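Local coordinates for protein putative acetyl-CoA acetyltransferase (Thermus thermophilus, PDB 1ULQ) that probably works as a thiolase-family acyltransferase, moving acyl groups to and from coenzyme A in lipid metabolism, at residues K45-A53 and A67-P77. Numbering follows the deposited sequence.
Sequences KEEVEDVYA and ARMALLLAGFP
Lys45, in the turn leading into the first strand of a beta-alpha-beta unit of the N-terminal thiolase domain (strand 50-54, helix 66-73, strand 81-86), lies across the ring of Phe76, in the loop that follows the helix. Its CG, anti to the carbonyl carbon (chi1 -71°), sits over the centre of one ring face as a CH-pi contact, 3.6 Å from the Phe76 centroid. From there the extended chain carries NZ to the helix end, where it donates to Ala74 O (2.9 Å), lying in the carbonyl plane. With an alanine here, the Ala74 carbonyl would probably lose its ammonium partner and the ring face most of its aliphatic cover, CG and CD being gone. Glu46 lays CA, and less closely CB, against Pro77 CG, CA at 3.6 Å. Val48 reaches the same ring near its plane, CG2 against Phe76 CE2. On the strand, Val51 turns toward the helix and packs its CB on Leu71 CD2; beyond it, Ala53 CB rests 3.9 Å from Ala67 CB. The strand and helix axes approach to 8.5 Å. Gly75, at positive phi, ends the helix in a Schellman motif: Gly75 N hydrogen-bonds to Leu72 O and Phe76 N to Leu71 O (3.1 Å).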
loop_
_atom_site.group_PDB
_atom_site.type_symbol
_atom_site.label_atom_id
_atom_site.label_comp_id
_atom_site.label_asym_id
_atom_site.label_seq_id
_atom_site.Cartn_x
_atom_site.Cartn_y
_atom_site.Cartn_z
ATOM N N LYS C 45 2.921 38.403 16.170
ATOM C CA LYS C 45 3.509 37.075 15.994
ATOM C C LYS C 45 5.015 37.067 16.146
ATOM O O LYS C 45 5.582 36.090 16.626
ATOM C CB LYS C 45 3.141 36.485 14.627
ATOM C CG LYS C 45 1.684 36.072 14.477
ATOM C CD LYS C 45 1.341 35.868 13.006
ATOM C CE LYS C 45 -0.170 35.833 12.783
ATOM N NZ LYS C 45 -0.555 35.826 11.337
ATOM N N GLU C 46 5.669 38.142 15.730
ATOM C CA GLU C 46 7.120 38.213 15.857
ATOM C C GLU C 46 7.593 38.128 17.314
ATOM O O GLU C 46 8.762 37.857 17.567
ATOM C CB GLU C 46 7.646 39.503 15.221
ATOM C CG GLU C 46 6.748 40.711 15.447
ATOM C CD GLU C 46 7.535 42.006 15.556
ATOM O OE1 GLU C 46 8.342 42.282 14.633
ATOM O OE2 GLU C 46 7.345 42.741 16.562
ATOM N N GLU C 47 6.685 38.344 18.264
ATOM C CA GLU C 47 7.019 38.312 19.695
ATOM C C GLU C 47 7.160 36.901 20.259
ATOM O O GLU C 47 7.862 36.686 21.252
ATOM C CB GLU C 47 5.949 39.066 20.503
ATOM C CG GLU C 47 5.929 40.582 20.312
ATOM C CD GLU C 47 7.072 41.276 21.018
ATOM O OE1 GLU C 47 7.201 42.510 20.870
ATOM O OE2 GLU C 47 7.839 40.588 21.724
ATOM N N VAL C 48 6.476 35.949 19.628
ATOM C CA VAL C 48 6.518 34.555 20.045
ATOM C C VAL C 48 7.925 33.990 19.879
ATOM O O VAL C 48 8.564 34.156 18.835
ATOM C CB VAL C 48 5.560 33.693 19.218
ATOM C CG1 VAL C 48 5.464 32.305 19.822
ATOM C CG2 VAL C 48 4.207 34.337 19.159
ATOM N N GLU C 49 8.380 33.306 20.922
ATOM C CA GLU C 49 9.702 32.701 20.983
ATOM C C GLU C 49 9.772 31.314 20.349
ATOM O O GLU C 49 10.653 31.030 19.536
ATOM C CB GLU C 49 10.115 32.605 22.446
ATOM C CG GLU C 49 11.422 31.916 22.724
ATOM C CD GLU C 49 12.602 32.699 22.225
ATOM O OE1 GLU C 49 12.456 33.920 21.991
ATOM O OE2 GLU C 49 13.680 32.091 22.077
ATOM N N ASP C 50 8.840 30.450 20.722
ATOM C CA ASP C 50 8.822 29.081 20.216
ATOM C C ASP C 50 7.383 28.563 20.279
ATOM O O ASP C 50 6.559 29.098 21.026
ATOM C CB ASP C 50 9.758 28.225 21.092
ATOM C CG ASP C 50 9.947 26.807 20.569
ATOM O OD1 ASP C 50 9.676 26.564 19.372
ATOM O OD2 ASP C 50 10.393 25.939 21.361
ATOM N N VAL C 51 7.067 27.540 19.494
ATOM C CA VAL C 51 5.712 26.991 19.507
ATOM C C VAL C 51 5.725 25.495 19.751
ATOM O O VAL C 51 6.235 24.725 18.946
ATOM C CB VAL C 51 4.958 27.276 18.173
ATOM C CG1 VAL C 51 3.789 26.330 18.028
ATOM C CG2 VAL C 51 4.441 28.702 18.153
ATOM N N TYR C 52 5.174 25.082 20.881
ATOM C CA TYR C 52 5.109 23.664 21.194
ATOM C C TYR C 52 3.734 23.173 20.787
ATOM O O TYR C 52 2.742 23.878 20.962
ATOM C CB TYR C 52 5.307 23.398 22.693
ATOM C CG TYR C 52 6.728 23.542 23.180
ATOM C CD1 TYR C 52 7.114 24.641 23.948
ATOM C CD2 TYR C 52 7.684 22.566 22.904
ATOM C CE1 TYR C 52 8.415 24.766 24.435
ATOM C CE2 TYR C 52 8.990 22.683 23.388
ATOM C CZ TYR C 52 9.345 23.785 24.154
ATOM O OH TYR C 52 10.621 23.905 24.659
ATOM N N ALA C 53 3.684 21.967 20.237
ATOM C CA ALA C 53 2.426 21.371 19.818
ATOM C C ALA C 53 2.450 19.860 20.000
ATOM O O ALA C 53 3.444 19.195 19.692
ATOM C CB ALA C 53 2.141 21.713 18.374
ATOM N N ALA C 67 4.293 21.653 14.360
ATOM C CA ALA C 67 4.414 22.948 15.004
ATOM C C ALA C 67 5.030 23.962 14.046
ATOM O O ALA C 67 4.434 24.997 13.759
ATOM C CB ALA C 67 5.257 22.828 16.264
ATOM N N ARG C 68 6.216 23.647 13.541
ATOM C CA ARG C 68 6.920 24.528 12.620
ATOM C C ARG C 68 6.148 24.748 11.319
ATOM O O ARG C 68 6.049 25.872 10.830
ATOM C CB ARG C 68 8.300 23.950 12.332
ATOM C CG ARG C 68 9.103 24.718 11.327
ATOM C CD ARG C 68 9.471 26.100 11.788
ATOM N NE ARG C 68 10.333 26.702 10.782
ATOM C CZ ARG C 68 10.658 27.986 10.735
ATOM N NH1 ARG C 68 10.186 28.820 11.651
ATOM N NH2 ARG C 68 11.453 28.429 9.767
ATOM N N MET C 69 5.598 23.678 10.761
ATOM C CA MET C 69 4.837 23.780 9.525
ATOM C C MET C 69 3.634 24.691 9.752
ATOM O O MET C 69 3.398 25.648 9.013
ATOM C CB MET C 69 4.350 22.393 9.089
ATOM C CG MET C 69 5.454 21.357 8.871
ATOM S SD MET C 69 6.502 21.646 7.418
ATOM C CE MET C 69 7.442 20.142 7.355
ATOM N N ALA C 70 2.883 24.389 10.798
ATOM C CA ALA C 70 1.688 25.144 11.123
ATOM C C ALA C 70 1.927 26.625 11.316
ATOM O O ALA C 70 1.213 27.445 10.740
ATOM C CB ALA C 70 1.028 24.559 12.362
ATOM N N LEU C 71 2.922 26.968 12.127
ATOM C CA LEU C 71 3.213 28.369 12.392
ATOM C C LEU C 71 3.581 29.113 11.114
ATOM O O LEU C 71 3.120 30.230 10.899
ATOM C CB LEU C 71 4.328 28.519 13.446
ATOM C CG LEU C 71 5.793 28.201 13.133
ATOM C CD1 LEU C 71 6.418 29.307 12.286
ATOM C CD2 LEU C 71 6.540 28.054 14.443
ATOM N N LEU C 72 4.401 28.509 10.258
ATOM C CA LEU C 72 4.756 29.188 9.023
ATOM C C LEU C 72 3.477 29.393 8.227
ATOM O O LEU C 72 3.236 30.489 7.720
ATOM C CB LEU C 72 5.753 28.371 8.204
ATOM C CG LEU C 72 7.173 28.225 8.739
ATOM C CD1 LEU C 72 7.990 27.519 7.705
ATOM C CD2 LEU C 72 7.780 29.571 9.036
ATOM N N LEU C 73 2.659 28.344 8.133
ATOM C CA LEU C 73 1.393 28.419 7.409
ATOM C C LEU C 73 0.514 29.537 7.968
ATOM O O LEU C 73 -0.149 30.253 7.220
ATOM C CB LEU C 73 0.631 27.102 7.522
ATOM C CG LEU C 73 1.033 25.902 6.673
ATOM C CD1 LEU C 73 0.331 24.660 7.188
ATOM C CD2 LEU C 73 0.654 26.149 5.227
ATOM N N ALA C 74 0.512 29.682 9.288
ATOM C CA ALA C 74 -0.305 30.697 9.937
ATOM C C ALA C 74 0.233 32.126 9.777
ATOM O O ALA C 74 -0.305 33.076 10.368
ATOM C CB ALA C 74 -0.479 30.356 11.407
ATOM N N GLY C 75 1.293 32.280 8.988
ATOM C CA GLY C 75 1.841 33.606 8.755
ATOM C C GLY C 75 2.824 34.156 9.764
ATOM O O GLY C 75 3.145 35.340 9.712
ATOM N N PHE C 76 3.293 33.328 10.692
ATOM C CA PHE C 76 4.274 33.786 11.675
ATOM C C PHE C 76 5.568 34.023 10.934
ATOM O O PHE C 76 5.833 33.380 9.916
ATOM C CB PHE C 76 4.537 32.732 12.750
ATOM C CG PHE C 76 3.496 32.681 13.827
ATOM C CD1 PHE C 76 2.173 32.378 13.524
ATOM C CD2 PHE C 76 3.843 32.927 15.150
ATOM C CE1 PHE C 76 1.211 32.318 14.523
ATOM C CE2 PHE C 76 2.889 32.869 16.156
ATOM C CZ PHE C 76 1.569 32.563 15.841
ATOM N N PRO C 77 6.399 34.943 11.436
ATOM C CA PRO C 77 7.675 35.240 10.789
ATOM C C PRO C 77 8.598 34.057 10.951
ATOM O O PRO C 77 8.495 33.294 11.908
ATOM C CB PRO C 77 8.173 36.462 11.547
ATOM C CG PRO C 77 7.700 36.188 12.926
ATOM C CD PRO C 77 6.279 35.667 12.713
#